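Local coordinates for Non-structural polyprotein (PDB 4GUA) that probably acts through its family C9 peptidase part as a cysteine protease that processes the alphavirus non-structural polyprotein, joined to macro and zinc-binding regions, at residues 14-19 / 92-97; 21-26 / 76-81; 28-33 / 62-67; 70-75 / 103-108. All blocks are in the same frame, centred on the assembly; numbering follows the deposited sequence.

Interaction 1 (14-19 / 92-97); sequences NVCWAK and AHWDNS. With SO4 (sulfate ion), chain E.
Cys16, in the first turn of helix 16-27, faces His93 and Trp94 of the short strand 93-95. Its SG lies between the backbone N and the carbonyl carbon (chi1 56°), the crowded position, and from there it stands 4.1 Å from His93 ND1. Relative to the imidazole plane the sulfur is oblique, 4.8 Å from the ring centroid. Trp94 N donates a weak bond to Cys16 SG over 3.6 Å, long but nearly straight at 165°, and the same sulfur lies at the edge of the Trp94 indole. His93 has CG anti to its backbone N (chi1 175°), which carries the imidazole back to the helix start. A cysteine at a helix N-terminus facing a strand-borne histidine is consistent with the catalytic pair of clan CA peptidases.

A sulfate ion, probably from the crystallisation liquor, lies beside Cys16 and His93: the extended Lys19 chain hydrogen-bonds through NZ to its O2 at 3.2 Å, and its O1 lies at the imidazole edge, 3.5 Å from His93 ND1. Further along the contact, Trp17 CB meets Trp94 CD1 at 3.9 Å, while the Trp17 indole turns away, its NE1 bonded to Lys48 O. That indole packs against helices 42-45 and 52-64; Trp94 reaches Ala52 and Ile53, and strand 93-95 pairs antiparallel with strand 78-83.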
loop_
_atom_site.group_PDB
_atom_site.type_symbol
_atom_site.label_atom_id
_atom_site.label_comp_id
_atom_site.label_asym_id
_atom_site.label_seq_id
_atom_site.Cartn_x
_atom_site.Cartn_y
_atom_site.Cartn_z
ATOM N N ASN A 14 8.295 -17.384 -25.623
ATOM C CA ASN A 14 8.535 -16.982 -24.232
ATOM C C ASN A 14 7.528 -17.495 -23.212
ATOM O O ASN A 14 6.766 -16.718 -22.670
ATOM C CB ASN A 14 8.479 -15.462 -24.164
ATOM C CG ASN A 14 9.252 -14.812 -25.278
ATOM O OD1 ASN A 14 8.667 -14.406 -26.283
ATOM N ND2 ASN A 14 10.568 -14.721 -25.120
ATOM N N VAL A 15 7.594 -18.769 -22.858
ATOM C CA VAL A 15 6.737 -19.306 -21.805
ATOM C C VAL A 15 7.502 -19.888 -20.617
ATOM O O VAL A 15 6.922 -20.582 -19.786
ATOM C CB VAL A 15 5.612 -20.204 -22.347
ATOM C CG1 VAL A 15 4.781 -19.405 -23.348
ATOM C CG2 VAL A 15 6.165 -21.456 -22.967
ATOM N N CYS A 16 8.813 -19.679 -20.573
ATOM C CA CYS A 16 9.606 -20.321 -19.541
ATOM C C CYS A 16 8.938 -20.151 -18.174
ATOM O O CYS A 16 9.012 -21.048 -17.340
ATOM C CB CYS A 16 11.051 -19.791 -19.533
ATOM S SG CYS A 16 11.250 -18.007 -19.342
ATOM N N TRP A 17 8.259 -19.027 -17.953
ATOM C CA TRP A 17 7.537 -18.824 -16.697
ATOM C C TRP A 17 6.459 -19.900 -16.445
ATOM O O TRP A 17 6.324 -20.427 -15.326
ATOM C CB TRP A 17 6.917 -17.419 -16.641
ATOM C CG TRP A 17 6.088 -17.024 -17.832
ATOM C CD1 TRP A 17 6.526 -16.435 -18.977
ATOM C CD2 TRP A 17 4.672 -17.168 -17.974
ATOM N NE1 TRP A 17 5.475 -16.206 -19.831
ATOM C CE2 TRP A 17 4.324 -16.649 -19.240
ATOM C CE3 TRP A 17 3.661 -17.687 -17.159
ATOM C CZ2 TRP A 17 3.015 -16.637 -19.706
ATOM C CZ3 TRP A 17 2.361 -17.672 -17.622
ATOM C CH2 TRP A 17 2.049 -17.154 -18.885
ATOM N N ALA A 18 5.713 -20.246 -17.489
ATOM C CA ALA A 18 4.714 -21.310 -17.396
ATOM C C ALA A 18 5.359 -22.687 -17.218
ATOM O O ALA A 18 4.971 -23.464 -16.331
ATOM C CB ALA A 18 3.808 -21.297 -18.623
ATOM N N LYS A 19 6.349 -22.990 -18.050
ATOM C CA LYS A 19 7.042 -24.272 -17.946
ATOM C C LYS A 19 7.546 -24.449 -16.521
ATOM O O LYS A 19 7.459 -25.536 -15.948
ATOM C CB LYS A 19 8.220 -24.355 -18.927
ATOM C CG LYS A 19 7.871 -23.958 -20.349
ATOM C CD LYS A 19 9.080 -23.985 -21.270
ATOM C CE LYS A 19 8.673 -24.146 -22.731
ATOM N NZ LYS A 19 9.736 -23.661 -23.651
ATOM N N ALA A 92 17.040 -13.133 -19.266
ATOM C CA ALA A 92 16.536 -13.668 -18.009
ATOM C C ALA A 92 15.662 -14.880 -18.284
ATOM O O ALA A 92 15.014 -14.979 -19.320
ATOM C CB ALA A 92 15.768 -12.612 -17.230
ATOM N N HIS A 93 15.665 -15.807 -17.341
ATOM C CA HIS A 93 15.050 -17.100 -17.545
ATOM C C HIS A 93 14.434 -17.639 -16.246
ATOM O O HIS A 93 14.977 -17.418 -15.161
ATOM C CB HIS A 93 16.124 -18.038 -18.112
ATOM C CG HIS A 93 15.688 -19.456 -18.272
ATOM N ND1 HIS A 93 14.859 -19.873 -19.292
ATOM C CD2 HIS A 93 15.978 -20.561 -17.549
ATOM C CE1 HIS A 93 14.649 -21.173 -19.185
ATOM N NE2 HIS A 93 15.316 -21.614 -18.133
ATOM N N TRP A 94 13.296 -18.325 -16.351
ATOM C CA TRP A 94 12.703 -18.990 -15.197
ATOM C C TRP A 94 12.889 -20.486 -15.301
ATOM O O TRP A 94 12.607 -21.084 -16.338
ATOM C CB TRP A 94 11.202 -18.732 -15.107
ATOM C CG TRP A 94 10.790 -17.361 -14.666
ATOM C CD1 TRP A 94 10.497 -16.300 -15.465
ATOM C CD2 TRP A 94 10.602 -16.911 -13.319
ATOM N NE1 TRP A 94 10.135 -15.215 -14.704
ATOM C CE2 TRP A 94 10.195 -15.562 -13.382
ATOM C CE3 TRP A 94 10.736 -17.515 -12.066
ATOM C CZ2 TRP A 94 9.927 -14.807 -12.243
ATOM C CZ3 TRP A 94 10.468 -16.760 -10.931
ATOM C CH2 TRP A 94 10.068 -15.421 -11.029
ATOM N N ASP A 95 13.319 -21.101 -14.207
ATOM C CA ASP A 95 13.346 -22.554 -14.139
ATOM C C ASP A 95 13.257 -23.067 -12.704
ATOM O O ASP A 95 13.028 -22.310 -11.768
ATOM C CB ASP A 95 14.581 -23.117 -14.851
ATOM C CG ASP A 95 15.886 -22.737 -14.170
ATOM O OD1 ASP A 95 15.863 -22.370 -12.979
ATOM O OD2 ASP A 95 16.948 -22.835 -14.826
ATOM N N ASN A 96 13.416 -24.374 -12.562
ATOM C CA ASN A 96 13.319 -25.059 -11.283
ATOM C C ASN A 96 14.664 -25.328 -10.582
ATOM O O ASN A 96 14.729 -26.110 -9.637
ATOM C CB ASN A 96 12.487 -26.328 -11.449
ATOM C CG ASN A 96 11.103 -26.034 -11.997
ATOM O OD1 ASN A 96 10.723 -26.520 -13.064
ATOM N ND2 ASN A 96 10.354 -25.204 -11.281
ATOM N N SER A 97 15.746 -24.737 -11.083
ATOM C CA SER A 97 17.064 -24.912 -10.469
ATOM C C SER A 97 17.033 -24.516 -8.989
ATOM O O SER A 97 16.137 -23.799 -8.551
ATOM C CB SER A 97 18.120 -24.083 -11.205
ATOM O OG SER A 97 18.265 -22.789 -10.644
HETATM S S SO4 E . 12.406 -21.314 -22.965
HETATM O O1 SO4 E . 13.573 -20.544 -22.529
HETATM O O2 SO4 E . 12.208 -22.451 -22.069
HETATM O O3 SO4 E . 11.219 -20.457 -22.939
HETATM O O4 SO4 E . 12.608 -21.814 -24.323
#

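Interaction 2 (21-26 / 76-81); sequences LEPILA and QSIPLT
Ile78 and Ile24 form the centre of the contact, their side chains running antiparallel alongside each other so that Ile24 CG1 lies 3.9 Å from Ile78 CB. Beyond that point Ile78 CD1 continues over the helix to the Pro23 ring, 3.9 Å from Pro23 CB. Ile24 extends the other way: its CD1 reaches Leu80 CB at 4.0 Å, the two side chains crossing at about a right angle. One helical turn earlier, Leu21 CD2 meets Leu80 CD2 at 3.7 Å. Leu80 can reach that far because CG stands anti to the backbone N (chi1 -176°), with chi2 of 56° swinging CD2 toward Leu21. Leu21 points its first bond away from the strand, and a branch of its isobutyl group closes the gap.

Outward from this shell, the helix supplies the spacing: Leu25 N bonds to Leu21 O and Ala26 N to Glu22 O, around a kink at Pro23 and Ile24. The strand is fixed by backbone bonds of Ile78 to Tyr103, Leu80 to Arg101 and Thr81 to Asp95. Leu21 also packs on Ala55, Leu56 and Ile59 of helix 52-64.

No hydrogen bond crosses between 21-26 and 76-81. Their cohesion is therefore apolar, with helix 16-27 laid on the three-stranded antiparallel sheet through van der Waals contact of proline and branched aliphatic side chains.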
loop_
_atom_site.group_PDB
_atom_site.type_symbol
_atom_site.label_atom_id
_atom_site.label_comp_id
_atom_site.label_asym_id
_atom_site.label_seq_id
_atom_site.Cartn_x
_atom_site.Cartn_y
_atom_site.Cartn_z
ATOM N N LEU A 21 6.388 -23.153 -13.758
ATOM C CA LEU A 21 5.275 -23.482 -12.886
ATOM C C LEU A 21 4.781 -24.926 -13.000
ATOM O O LEU A 21 4.308 -25.486 -12.009
ATOM C CB LEU A 21 4.112 -22.531 -13.145
ATOM C CG LEU A 21 4.363 -21.106 -12.669
ATOM C CD1 LEU A 21 3.084 -20.292 -12.785
ATOM C CD2 LEU A 21 4.911 -21.089 -11.235
ATOM N N GLU A 22 4.864 -25.523 -14.185
ATOM C CA GLU A 22 4.248 -26.837 -14.412
ATOM C C GLU A 22 4.399 -27.874 -13.281
ATOM O O GLU A 22 3.398 -28.458 -12.843
ATOM C CB GLU A 22 4.746 -27.429 -15.725
ATOM C CG GLU A 22 3.974 -28.656 -16.164
ATOM C CD GLU A 22 4.307 -29.091 -17.575
ATOM O OE1 GLU A 22 5.507 -29.241 -17.896
ATOM O OE2 GLU A 22 3.359 -29.299 -18.360
ATOM N N PRO A 23 5.634 -28.127 -12.815
ATOM C CA PRO A 23 5.784 -29.108 -11.733
ATOM C C PRO A 23 5.210 -28.628 -10.394
ATOM O O PRO A 23 4.788 -29.445 -9.579
ATOM C CB PRO A 23 7.306 -29.305 -11.646
ATOM C CG PRO A 23 7.879 -28.063 -12.166
ATOM C CD PRO A 23 6.937 -27.604 -13.256
ATOM N N ILE A 24 5.188 -27.321 -10.167
ATOM C CA ILE A 24 4.608 -26.797 -8.941
ATOM C C ILE A 24 3.104 -27.014 -8.967
ATOM O O ILE A 24 2.516 -27.427 -7.969
ATOM C CB ILE A 24 4.929 -25.308 -8.757
ATOM C CG1 ILE A 24 6.424 -25.147 -8.481
ATOM C CG2 ILE A 24 4.129 -24.719 -7.604
ATOM C CD1 ILE A 24 6.918 -23.728 -8.568
ATOM N N LEU A 25 2.489 -26.787 -10.123
ATOM C CA LEU A 25 1.060 -27.041 -10.279
ATOM C C LEU A 25 0.740 -28.530 -10.088
ATOM O O LEU A 25 -0.308 -28.894 -9.556
ATOM C CB LEU A 25 0.586 -26.565 -11.653
ATOM C CG LEU A 25 0.786 -25.075 -11.962
ATOM C CD1 LEU A 25 0.233 -24.720 -13.334
ATOM C CD2 LEU A 25 0.142 -24.210 -10.887
ATOM N N ALA A 26 1.658 -29.387 -10.509
ATOM C CA ALA A 26 1.470 -30.826 -10.402
ATOM C C ALA A 26 1.249 -31.292 -8.960
ATOM O O ALA A 26 0.461 -32.202 -8.718
ATOM C CB ALA A 26 2.643 -31.526 -10.991
ATOM N N GLN A 76 7.382 -26.004 0.875
ATOM C CA GLN A 76 8.649 -25.748 0.198
ATOM C C GLN A 76 9.106 -27.027 -0.450
ATOM O O GLN A 76 9.737 -27.861 0.180
ATOM C CB GLN A 76 9.725 -25.334 1.208
ATOM C CG GLN A 76 9.346 -24.192 2.121
ATOM C CD GLN A 76 9.107 -22.919 1.363
ATOM O OE1 GLN A 76 7.965 -22.531 1.127
ATOM N NE2 GLN A 76 10.189 -22.257 0.961
ATOM N N SER A 77 8.906 -27.121 -1.749
ATOM C CA SER A 77 9.135 -28.370 -2.444
ATOM C C SER A 77 10.017 -28.150 -3.641
ATOM O O SER A 77 11.163 -28.586 -3.684
ATOM C CB SER A 77 7.809 -28.947 -2.934
ATOM O OG SER A 77 6.937 -29.295 -1.875
ATOM N N ILE A 78 9.446 -27.457 -4.614
ATOM C CA ILE A 78 10.097 -27.202 -5.873
ATOM C C ILE A 78 10.493 -25.745 -5.939
ATOM O O ILE A 78 9.656 -24.862 -5.783
ATOM C CB ILE A 78 9.149 -27.526 -7.015
ATOM C CG1 ILE A 78 8.622 -28.954 -6.834
ATOM C CG2 ILE A 78 9.843 -27.324 -8.353
ATOM C CD1 ILE A 78 7.473 -29.298 -7.741
ATOM N N PRO A 79 11.778 -25.483 -6.170
ATOM C CA PRO A 79 12.210 -24.091 -6.285
ATOM C C PRO A 79 11.663 -23.429 -7.538
ATOM O O PRO A 79 11.517 -24.065 -8.581
ATOM C CB PRO A 79 13.739 -24.200 -6.333
ATOM C CG PRO A 79 14.005 -25.560 -6.776
ATOM C CD PRO A 79 12.907 -26.418 -6.253
ATOM N N LEU A 80 11.291 -22.165 -7.402
ATOM C CA LEU A 80 10.944 -21.347 -8.544
ATOM C C LEU A 80 11.965 -20.236 -8.598
ATOM O O LEU A 80 11.934 -19.314 -7.786
ATOM C CB LEU A 80 9.541 -20.777 -8.401
ATOM C CG LEU A 80 9.041 -19.979 -9.605
ATOM C CD1 LEU A 80 9.099 -20.819 -10.884
ATOM C CD2 LEU A 80 7.625 -19.468 -9.339
ATOM N N THR A 81 12.838 -20.309 -9.597
ATOM C CA THR A 81 14.057 -19.520 -9.618
ATOM C C THR A 81 14.145 -18.639 -10.854
ATOM O O THR A 81 14.059 -19.113 -12.000
ATOM C CB THR A 81 15.295 -20.430 -9.575
ATOM O OG1 THR A 81 15.226 -21.274 -8.421
ATOM C CG2 THR A 81 16.567 -19.607 -9.527
#

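Interaction 3 (28-33 / 62-67); sequences AGIVLT and KFFGMD
The Phe63 ring takes Ile30 on one face and Leu32 at its edge. Ile30 CD1 stands 3.8 Å from the ring centroid and only 18° off the normal, a CH-pi contact displaced somewhat toward the rim. The CG2 branch of the same isoleucine reaches the far end of the ring, with Ile30 CG2 3.5 Å from Phe63 CZ. In the ring plane, Leu32 CD2 comes within 3.7 Å of Phe63 CZ. Phe64 is turned differently: Ala28 CB meets its edge 4.0 Å from Phe64 CZ, Ile30 CD1 approaches it obliquely, and Phe63 CB lies over the centre of one face.

Ile30 can serve both phenylalanines because CG1 is anti to the carbonyl carbon (chi1 -62°) and chi2 is extended, which puts CD1 between the two rings. The backbone that presents it leaves helix 16-27 through a Schellman motif, in which Gly29 has positive phi. Across the contact, helix 52-64 also ends in a glycine of positive phi, Gly65, so Phe63 and Phe64 are the last helical residues before the chain turns off. In this part of the peptidase region the loop leaving helix 16-27 thus meets the last turn of helix 52-64.

Leu32 is backed by Trp37 and Leu40 of helix 34-40, and Leu25 of helix 16-27 touches both Ile30 and Leu32. On the Phe64 side, the rings of Phe64 and Tyr105 meet with planes about 40° apart.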
loop_
_atom_site.group_PDB
_atom_site.type_symbol
_atom_site.label_atom_id
_atom_site.label_comp_id
_atom_site.label_asym_id
_atom_site.label_seq_id
_atom_site.Cartn_x
_atom_site.Cartn_y
_atom_site.Cartn_z
ATOM N N ALA A 28 -0.333 -29.978 -6.772
ATOM C CA ALA A 28 -1.707 -29.668 -6.411
ATOM C C ALA A 28 -2.693 -30.451 -7.261
ATOM O O ALA A 28 -3.898 -30.237 -7.172
ATOM C CB ALA A 28 -1.964 -28.177 -6.566
ATOM N N GLY A 29 -2.182 -31.331 -8.113
ATOM C CA GLY A 29 -3.037 -32.123 -8.980
ATOM C C GLY A 29 -3.450 -31.386 -10.240
ATOM O O GLY A 29 -4.282 -31.870 -11.009
ATOM N N ILE A 30 -2.861 -30.214 -10.455
ATOM C CA ILE A 30 -3.224 -29.370 -11.588
ATOM C C ILE A 30 -2.317 -29.631 -12.777
ATOM O O ILE A 30 -1.088 -29.561 -12.664
ATOM C CB ILE A 30 -3.114 -27.878 -11.231
ATOM C CG1 ILE A 30 -4.086 -27.526 -10.104
ATOM C CG2 ILE A 30 -3.375 -27.018 -12.458
ATOM C CD1 ILE A 30 -3.883 -26.144 -9.540
ATOM N N VAL A 31 -2.925 -29.955 -13.913
ATOM C CA VAL A 31 -2.186 -30.060 -15.162
ATOM C C VAL A 31 -2.901 -29.289 -16.264
ATOM O O VAL A 31 -3.943 -29.732 -16.750
ATOM C CB VAL A 31 -2.067 -31.523 -15.571
ATOM C CG1 VAL A 31 -1.324 -31.645 -16.862
ATOM C CG2 VAL A 31 -1.348 -32.284 -14.491
ATOM N N LEU A 32 -2.306 -28.178 -16.699
ATOM C CA LEU A 32 -2.940 -27.279 -17.670
ATOM C C LEU A 32 -2.637 -27.667 -19.113
ATOM O O LEU A 32 -1.508 -28.046 -19.441
ATOM C CB LEU A 32 -2.478 -25.837 -17.448
ATOM C CG LEU A 32 -2.897 -25.151 -16.150
ATOM C CD1 LEU A 32 -2.280 -23.761 -16.054
ATOM C CD2 LEU A 32 -4.410 -25.066 -16.067
ATOM N N THR A 33 -3.650 -27.589 -19.968
ATOM C CA THR A 33 -3.435 -27.770 -21.396
ATOM C C THR A 33 -3.005 -26.444 -22.011
ATOM O O THR A 33 -3.002 -25.411 -21.337
ATOM C CB THR A 33 -4.710 -28.255 -22.111
ATOM O OG1 THR A 33 -5.706 -27.224 -22.094
ATOM C CG2 THR A 33 -5.255 -29.486 -21.436
ATOM N N LYS A 62 -7.587 -18.851 -9.404
ATOM C CA LYS A 62 -8.497 -19.453 -10.364
ATOM C C LYS A 62 -8.970 -20.848 -9.964
ATOM O O LYS A 62 -10.135 -21.161 -10.131
ATOM C CB LYS A 62 -7.859 -19.479 -11.752
ATOM C CG LYS A 62 -8.031 -18.184 -12.525
ATOM C CD LYS A 62 -9.509 -17.918 -12.806
ATOM C CE LYS A 62 -9.752 -16.521 -13.306
ATOM N NZ LYS A 62 -9.737 -15.584 -12.158
ATOM N N PHE A 63 -8.076 -21.686 -9.449
ATOM C CA PHE A 63 -8.461 -23.037 -9.032
ATOM C C PHE A 63 -9.102 -23.115 -7.643
ATOM O O PHE A 63 -10.107 -23.790 -7.456
ATOM C CB PHE A 63 -7.258 -23.985 -9.092
ATOM C CG PHE A 63 -6.987 -24.529 -10.461
ATOM C CD1 PHE A 63 -6.169 -23.849 -11.345
ATOM C CD2 PHE A 63 -7.570 -25.714 -10.874
ATOM C CE1 PHE A 63 -5.929 -24.348 -12.612
ATOM C CE2 PHE A 63 -7.337 -26.214 -12.137
ATOM C CZ PHE A 63 -6.517 -25.529 -13.009
ATOM N N PHE A 64 -8.470 -22.478 -6.665
ATOM C CA PHE A 64 -8.908 -22.563 -5.273
ATOM C C PHE A 64 -9.680 -21.347 -4.726
ATOM O O PHE A 64 -10.055 -21.325 -3.554
ATOM C CB PHE A 64 -7.705 -22.888 -4.394
ATOM C CG PHE A 64 -6.863 -24.008 -4.940
ATOM C CD1 PHE A 64 -7.410 -25.263 -5.144
ATOM C CD2 PHE A 64 -5.536 -23.804 -5.268
ATOM C CE1 PHE A 64 -6.652 -26.294 -5.653
ATOM C CE2 PHE A 64 -4.774 -24.837 -5.776
ATOM C CZ PHE A 64 -5.336 -26.083 -5.967
ATOM N N GLY A 65 -9.909 -20.339 -5.561
ATOM C CA GLY A 65 -10.618 -19.143 -5.128
ATOM C C GLY A 65 -9.960 -18.339 -4.012
ATOM O O GLY A 65 -10.634 -17.583 -3.310
ATOM N N MET A 66 -8.651 -18.497 -3.846
ATOM C CA MET A 66 -7.888 -17.714 -2.877
ATOM C C MET A 66 -6.498 -17.408 -3.425
ATOM O O MET A 66 -5.998 -18.119 -4.300
ATOM C CB MET A 66 -7.761 -18.471 -1.566
ATOM C CG MET A 66 -9.053 -18.522 -0.769
ATOM S SD MET A 66 -8.917 -19.526 0.717
ATOM C CE MET A 66 -7.916 -20.848 0.071
ATOM N N ASP A 67 -5.864 -16.358 -2.917
ATOM C CA ASP A 67 -4.540 -16.002 -3.411
ATOM C C ASP A 67 -3.455 -16.679 -2.564
ATOM O O ASP A 67 -3.752 -17.436 -1.647
ATOM C CB ASP A 67 -4.363 -14.472 -3.482
ATOM C CG ASP A 67 -4.115 -13.836 -2.127
ATOM O OD1 ASP A 67 -4.003 -14.578 -1.129
ATOM O OD2 ASP A 67 -4.040 -12.585 -2.057
#

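Interaction 4 (70-75 / 103-108); sequences SGLFSK and YGYDHA
A type I beta turn, Gly71 to Ser74, lies against the connection from strand 102-103 to helix 107-113, with Leu72 and Phe73 offering their carbonyls to it. Gly104 N reaches Phe73 O at 2.7 Å from above the carbonyl plane, and Lys75 N returns a bond of 3.0 Å to Gly104 O. These two bonds flank a single beta bridge between Ser74 and Gly104, next to the point where Tyr103 pairs with Ile78. Further along, Asp106 N donates separately to Leu72 O at 2.7 Å, the N-H...O angle being 148°.

Tyr105, with CG anti to its backbone N (chi1 -171°), lies beside Leu72 and points the same way, Tyr105 CE1 being 4.0 Å from Leu72 CD2. Phe73 meets Tyr105 N obliquely through CD1. The Lys75 chain, bent at chi2 and chi3, runs along the 104-105 backbone, and Lys75 CB packs 3.8 Å from Asp106 CB.

Asp106 is the N-cap of helix 107-113: its OD1 accepts a weak bond from Ala108 N and another bond from Ile109 N. On the turn side, Ser70 OG accepts from Leu72 N in an ST turn, and Ser70 O bonds to Lys554 NZ.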
loop_
_atom_site.group_PDB
_atom_site.type_symbol
_atom_site.label_atom_id
_atom_site.label_comp_id
_atom_site.label_asym_id
_atom_site.label_seq_id
_atom_site.Cartn_x
_atom_site.Cartn_y
_atom_site.Cartn_z
ATOM N N SER A 70 -2.924 -17.404 1.280
ATOM C CA SER A 70 -3.627 -18.512 1.908
ATOM C C SER A 70 -2.641 -19.575 2.388
ATOM O O SER A 70 -2.904 -20.282 3.357
ATOM C CB SER A 70 -4.592 -19.148 0.916
ATOM O OG SER A 70 -3.874 -19.827 -0.109
ATOM N N GLY A 71 -1.507 -19.677 1.704
ATOM C CA GLY A 71 -0.505 -20.682 2.010
ATOM C C GLY A 71 -0.646 -21.973 1.213
ATOM O O GLY A 71 0.135 -22.914 1.388
ATOM N N LEU A 72 -1.634 -22.018 0.325
ATOM C CA LEU A 72 -1.911 -23.234 -0.433
ATOM C C LEU A 72 -0.712 -23.755 -1.218
ATOM O O LEU A 72 -0.510 -24.959 -1.304
ATOM C CB LEU A 72 -3.089 -23.007 -1.375
ATOM C CG LEU A 72 -4.456 -23.097 -0.704
ATOM C CD1 LEU A 72 -5.553 -22.632 -1.639
ATOM C CD2 LEU A 72 -4.715 -24.519 -0.273
ATOM N N PHE A 73 0.044 -22.855 -1.828
ATOM C CA PHE A 73 1.253 -23.237 -2.558
ATOM C C PHE A 73 2.567 -23.061 -1.778
ATOM O O PHE A 73 3.642 -23.083 -2.376
ATOM C CB PHE A 73 1.304 -22.558 -3.923
ATOM C CG PHE A 73 0.458 -23.243 -4.952
ATOM C CD1 PHE A 73 0.887 -24.417 -5.539
ATOM C CD2 PHE A 73 -0.772 -22.730 -5.316
ATOM C CE1 PHE A 73 0.110 -25.060 -6.482
ATOM C CE2 PHE A 73 -1.553 -23.368 -6.261
ATOM C CZ PHE A 73 -1.114 -24.534 -6.842
ATOM N N SER A 74 2.470 -22.813 -0.472
ATOM C CA SER A 74 3.617 -22.406 0.348
ATOM C C SER A 74 4.453 -23.545 0.948
ATOM O O SER A 74 5.359 -23.313 1.751
ATOM C CB SER A 74 3.148 -21.486 1.476
ATOM O OG SER A 74 3.429 -20.131 1.175
ATOM N N LYS A 75 4.136 -24.773 0.581
ATOM C CA LYS A 75 4.935 -25.917 0.980
ATOM C C LYS A 75 6.242 -25.869 0.195
ATOM O O LYS A 75 6.225 -25.700 -1.027
ATOM C CB LYS A 75 4.113 -27.175 0.713
ATOM C CG LYS A 75 4.829 -28.500 0.697
ATOM C CD LYS A 75 4.491 -29.096 -0.676
ATOM C CE LYS A 75 4.395 -30.606 -0.747
ATOM N NZ LYS A 75 3.973 -31.045 -2.125
ATOM N N TYR A 103 8.015 -23.548 -3.783
ATOM C CA TYR A 103 6.562 -23.592 -3.728
ATOM C C TYR A 103 6.080 -25.029 -3.885
ATOM O O TYR A 103 6.787 -25.878 -4.421
ATOM C CB TYR A 103 5.963 -22.729 -4.843
ATOM C CG TYR A 103 6.334 -21.264 -4.748
ATOM C CD1 TYR A 103 7.495 -20.779 -5.335
ATOM C CD2 TYR A 103 5.532 -20.371 -4.066
ATOM C CE1 TYR A 103 7.842 -19.442 -5.242
ATOM C CE2 TYR A 103 5.867 -19.038 -3.972
ATOM C CZ TYR A 103 7.019 -18.576 -4.558
ATOM O OH TYR A 103 7.342 -17.238 -4.457
ATOM N N GLY A 104 4.883 -25.299 -3.381
ATOM C CA GLY A 104 4.203 -26.553 -3.631
ATOM C C GLY A 104 2.915 -26.615 -2.836
ATOM O O GLY A 104 2.788 -25.974 -1.792
ATOM N N TYR A 105 1.988 -27.451 -3.286
ATOM C CA TYR A 105 0.678 -27.530 -2.665
ATOM C C TYR A 105 0.830 -28.013 -1.238
ATOM O O TYR A 105 1.505 -29.001 -0.986
ATOM C CB TYR A 105 -0.210 -28.484 -3.446
ATOM C CG TYR A 105 -1.651 -28.477 -3.009
ATOM C CD1 TYR A 105 -2.488 -27.415 -3.331
ATOM C CD2 TYR A 105 -2.184 -29.539 -2.291
ATOM C CE1 TYR A 105 -3.814 -27.411 -2.941
ATOM C CE2 TYR A 105 -3.508 -29.545 -1.899
ATOM C CZ TYR A 105 -4.319 -28.480 -2.227
ATOM O OH TYR A 105 -5.637 -28.491 -1.833
ATOM N N ASP A 106 0.169 -27.339 -0.309
ATOM C CA ASP A 106 0.260 -27.705 1.095
ATOM C C ASP A 106 -1.047 -28.333 1.576
ATOM O O ASP A 106 -2.051 -27.646 1.757
ATOM C CB ASP A 106 0.592 -26.458 1.914
ATOM C CG ASP A 106 0.868 -26.766 3.358
ATOM O OD1 ASP A 106 0.334 -27.777 3.862
ATOM O OD2 ASP A 106 1.629 -25.999 3.983
ATOM N N HIS A 107 -1.014 -29.642 1.804
ATOM C CA HIS A 107 -2.214 -30.400 2.133
ATOM C C HIS A 107 -2.724 -30.061 3.524
ATOM O O HIS A 107 -3.921 -30.182 3.805
ATOM C CB HIS A 107 -1.943 -31.899 2.024
ATOM C CG HIS A 107 -1.753 -32.371 0.621
ATOM N ND1 HIS A 107 -0.567 -32.211 -0.064
ATOM C CD2 HIS A 107 -2.601 -32.989 -0.235
ATOM C CE1 HIS A 107 -0.690 -32.717 -1.278
ATOM N NE2 HIS A 107 -1.917 -33.191 -1.409
ATOM N N ALA A 108 -1.813 -29.653 4.400
ATOM C CA ALA A 108 -2.194 -29.228 5.737
ATOM C C ALA A 108 -3.090 -27.998 5.642
ATOM O O ALA A 108 -4.175 -27.964 6.215
ATOM C CB ALA A 108 -0.962 -28.929 6.572
#

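How the interactions relate
All four contacts lie in the family C9 peptidase region, on one side of the chain's centre. Along the chain, interaction 1 encloses interaction 2, which encloses interaction 3; interaction 4 follows 3 in series and interleaves with 1 and 2. Interactions 1 and 2 share helix 16-27 and neighbouring strands of one antiparallel sheet, their centres 11 Å apart. The centres of interactions 2 and 3 are about 13 Å apart, those of interactions 2 and 4 about 11 Å, and both pairs touch. Interactions 3 and 4 meet where Ala28, Phe64 and Met66 pack on Leu72, Phe73 and Tyr105. Helix 16-27 and the sheet thus connect the probable Cys16-His93 active-site corner to apolar contacts near the ends of helices 16-27 and 52-64.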